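Local coordinates for uncharacterized protein (Eubacterium rectale, PDB 5COZ) that is of unknown function but carries a predicted YycH-like regulatory domain and probably belongs to the lipoproteins of the bacterial cell envelope, at residues K60-A66 / E313-P319. Numbering follows the deposited sequence. Where two conformers were deposited one is given.
Sequences KSGKVKA and ETYDIKP
Gly-62 and Val-64 form antiparallel hydrogen-bonded pairs with Ile-317 and Tyr-315, and Ala-66 N adds a bond to Glu-313 O at 2.9 Å, the N-to-C directions of segments 60-66 and 314-319 standing 148° apart.

Lys-63 and Asp-316 form a non-hydrogen-bonded pair. Their side chains lie side by side and point the same way. The lysine chain turns about its CB-CG bond (chi2 -81°), which brings NZ to 2.8 Å from Asp-316 OD1. NZ arrives on the syn side, 31° out of the carboxylate plane. A water donates to both Asp-316 OD1 and Gly-62 O, tying the carboxylate to the backbone. NZ also makes a salt bridge to Asp-310, so one ammonium joins two acids. A methionine in place of Lys-63 would probably leave these neighbouring carboxylates without their shared counter-charge.

On the other face, Val-64 spreads its methyls: CG1 meets Ile-317 CG2 at 3.7 Å, and CG2 meets Tyr-315 CB at 3.8 Å. Ala-66 CB sits at the edge of the Tyr-315 ring, 3.9 Å from CE1.

Strand 58-66 lies between strands 262-272 and 314-330 in a mixed sheet. Strand 295-311 flanks 314-330, and its Leu-307 packs on Val-64 and Ile-317. Tyr-237 and Tyr-262 meet Tyr-315 edge-to-face.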
loop_
_atom_site.group_PDB
_atom_site.type_symbol
_atom_site.label_atom_id
_atom_site.label_comp_id
_atom_site.label_asym_id
_atom_site.label_seq_id
_atom_site.Cartn_x
_atom_site.Cartn_y
_atom_site.Cartn_z
ATOM N N LYS A 60 19.438 4.586 6.719
ATOM C CA LYS A 60 19.372 5.981 7.108
ATOM C C LYS A 60 18.030 6.356 7.690
ATOM O O LYS A 60 17.003 5.859 7.248
ATOM C CB LYS A 60 19.524 6.896 5.871
ATOM C CG LYS A 60 20.861 6.794 5.179
ATOM C CD LYS A 60 20.735 7.575 3.850
ATOM C CE LYS A 60 22.048 7.735 3.146
ATOM N NZ LYS A 60 22.903 8.742 3.852
ATOM N N SER A 61 18.050 7.253 8.674
ATOM C CA SER A 61 16.897 8.017 9.102
ATOM C C SER A 61 17.097 9.401 8.559
ATOM O O SER A 61 18.229 9.807 8.272
ATOM C CB SER A 61 16.783 8.061 10.617
ATOM O OG SER A 61 16.458 6.766 11.077
ATOM N N GLY A 62 16.017 10.146 8.432
ATOM C CA GLY A 62 16.189 11.492 7.909
ATOM C C GLY A 62 14.981 12.371 8.108
ATOM O O GLY A 62 14.116 12.107 8.952
ATOM N N LYS A 63 15.003 13.473 7.385
ATOM C CA LYS A 63 13.899 14.423 7.320
ATOM C C LYS A 63 13.445 14.471 5.893
ATOM O O LYS A 63 14.291 14.469 4.977
ATOM C CB LYS A 63 14.328 15.830 7.749
ATOM C CG LYS A 63 14.912 15.962 9.146
ATOM C CD LYS A 63 13.856 16.035 10.199
ATOM C CE LYS A 63 14.468 16.481 11.510
ATOM N NZ LYS A 63 13.470 16.312 12.593
ATOM N N VAL A 64 12.131 14.540 5.682
ATOM C CA VAL A 64 11.544 14.705 4.342
ATOM C C VAL A 64 10.542 15.823 4.395
ATOM O O VAL A 64 10.028 16.150 5.472
ATOM C CB VAL A 64 10.836 13.411 3.814
ATOM C CG1 VAL A 64 11.801 12.230 3.703
ATOM C CG2 VAL A 64 9.631 13.050 4.685
ATOM N N LYS A 65 10.230 16.389 3.239
ATOM C CA LYS A 65 9.191 17.400 3.116
ATOM C C LYS A 65 8.082 16.828 2.293
ATOM O O LYS A 65 8.329 16.148 1.306
ATOM C CB LYS A 65 9.751 18.661 2.418
ATOM C CG LYS A 65 10.499 19.597 3.337
ATOM C CD LYS A 65 10.756 20.934 2.633
ATOM C CE LYS A 65 11.358 21.962 3.566
ATOM N NZ LYS A 65 12.818 21.755 3.770
ATOM N N ALA A 66 6.849 17.147 2.649
ATOM C CA ALA A 66 5.724 16.746 1.834
ATOM C C ALA A 66 5.815 17.378 0.452
ATOM O O ALA A 66 6.215 18.548 0.341
ATOM C CB ALA A 66 4.431 17.206 2.509
ATOM N N GLU A 313 5.372 21.078 7.500
ATOM C CA GLU A 313 5.246 20.085 6.403
ATOM C C GLU A 313 6.504 19.186 6.255
ATOM O O GLU A 313 6.650 18.495 5.240
ATOM C CB GLU A 313 4.867 20.707 5.036
ATOM C CG GLU A 313 3.950 21.930 5.034
ATOM C CD GLU A 313 2.674 21.886 5.855
ATOM O OE1 GLU A 313 1.921 20.892 5.749
ATOM O OE2 GLU A 313 2.411 22.872 6.582
ATOM N N THR A 314 7.392 19.187 7.275
ATOM C CA THR A 314 8.556 18.290 7.387
ATOM C C THR A 314 8.160 17.086 8.303
ATOM O O THR A 314 7.369 17.221 9.248
ATOM C CB THR A 314 9.810 19.053 7.896
ATOM O OG1 THR A 314 10.169 20.041 6.931
ATOM C CG2 THR A 314 11.033 18.143 8.143
ATOM N N TYR A 315 8.736 15.929 8.001
ATOM C CA TYR A 315 8.501 14.708 8.751
ATOM C C TYR A 315 9.802 14.035 9.028
ATOM O O TYR A 315 10.700 14.110 8.190
ATOM C CB TYR A 315 7.648 13.733 7.892
ATOM C CG TYR A 315 6.296 14.245 7.459
ATOM C CD1 TYR A 315 6.179 15.185 6.442
ATOM C CD2 TYR A 315 5.132 13.777 8.056
ATOM C CE1 TYR A 315 4.934 15.678 6.055
ATOM C CE2 TYR A 315 3.880 14.243 7.665
ATOM C CZ TYR A 315 3.789 15.225 6.687
ATOM O OH TYR A 315 2.561 15.695 6.266
ATOM N N ASP A 316 9.914 13.320 10.146
ATOM C CA ASP A 316 11.050 12.439 10.376
ATOM C C ASP A 316 10.733 11.144 9.648
ATOM O O ASP A 316 9.576 10.688 9.702
ATOM C CB ASP A 316 11.239 12.154 11.863
ATOM C CG ASP A 316 11.853 13.334 12.582
ATOM O OD1 ASP A 316 13.066 13.565 12.404
ATOM O OD2 ASP A 316 11.125 14.012 13.336
ATOM N N ILE A 317 11.709 10.557 8.978
ATOM C CA ILE A 317 11.528 9.287 8.268
ATOM C C ILE A 317 12.448 8.269 8.929
ATOM O O ILE A 317 13.656 8.524 9.036
ATOM C CB ILE A 317 11.754 9.434 6.743
ATOM C CG1 ILE A 317 11.497 8.105 6.017
ATOM C CG2 ILE A 317 13.127 10.056 6.347
ATOM C CD1 ILE A 317 11.399 8.238 4.492
ATOM N N LYS A 318 11.865 7.166 9.463
ATOM C CA LYS A 318 12.679 6.208 10.213
ATOM C C LYS A 318 12.262 4.817 9.828
ATOM O O LYS A 318 11.065 4.588 9.578
ATOM C CB LYS A 318 12.473 6.398 11.737
ATOM C CG LYS A 318 12.929 7.795 12.217
ATOM C CD LYS A 318 12.785 7.965 13.730
ATOM C CE LYS A 318 13.853 7.186 14.484
ATOM N NZ LYS A 318 13.646 7.228 15.961
ATOM N N PRO A 319 13.192 3.853 9.798
ATOM C CA PRO A 319 12.791 2.497 9.409
ATOM C C PRO A 319 12.064 1.781 10.528
ATOM O O PRO A 319 12.411 1.916 11.723
ATOM C CB PRO A 319 14.130 1.799 9.118
ATOM C CG PRO A 319 15.122 2.504 10.047
ATOM C CD PRO A 319 14.655 3.947 10.025
HETATM O O HOH W 1 14.734 11.499 11.581
HETATM O O HOH W 2 13.044 19.935 5.841
#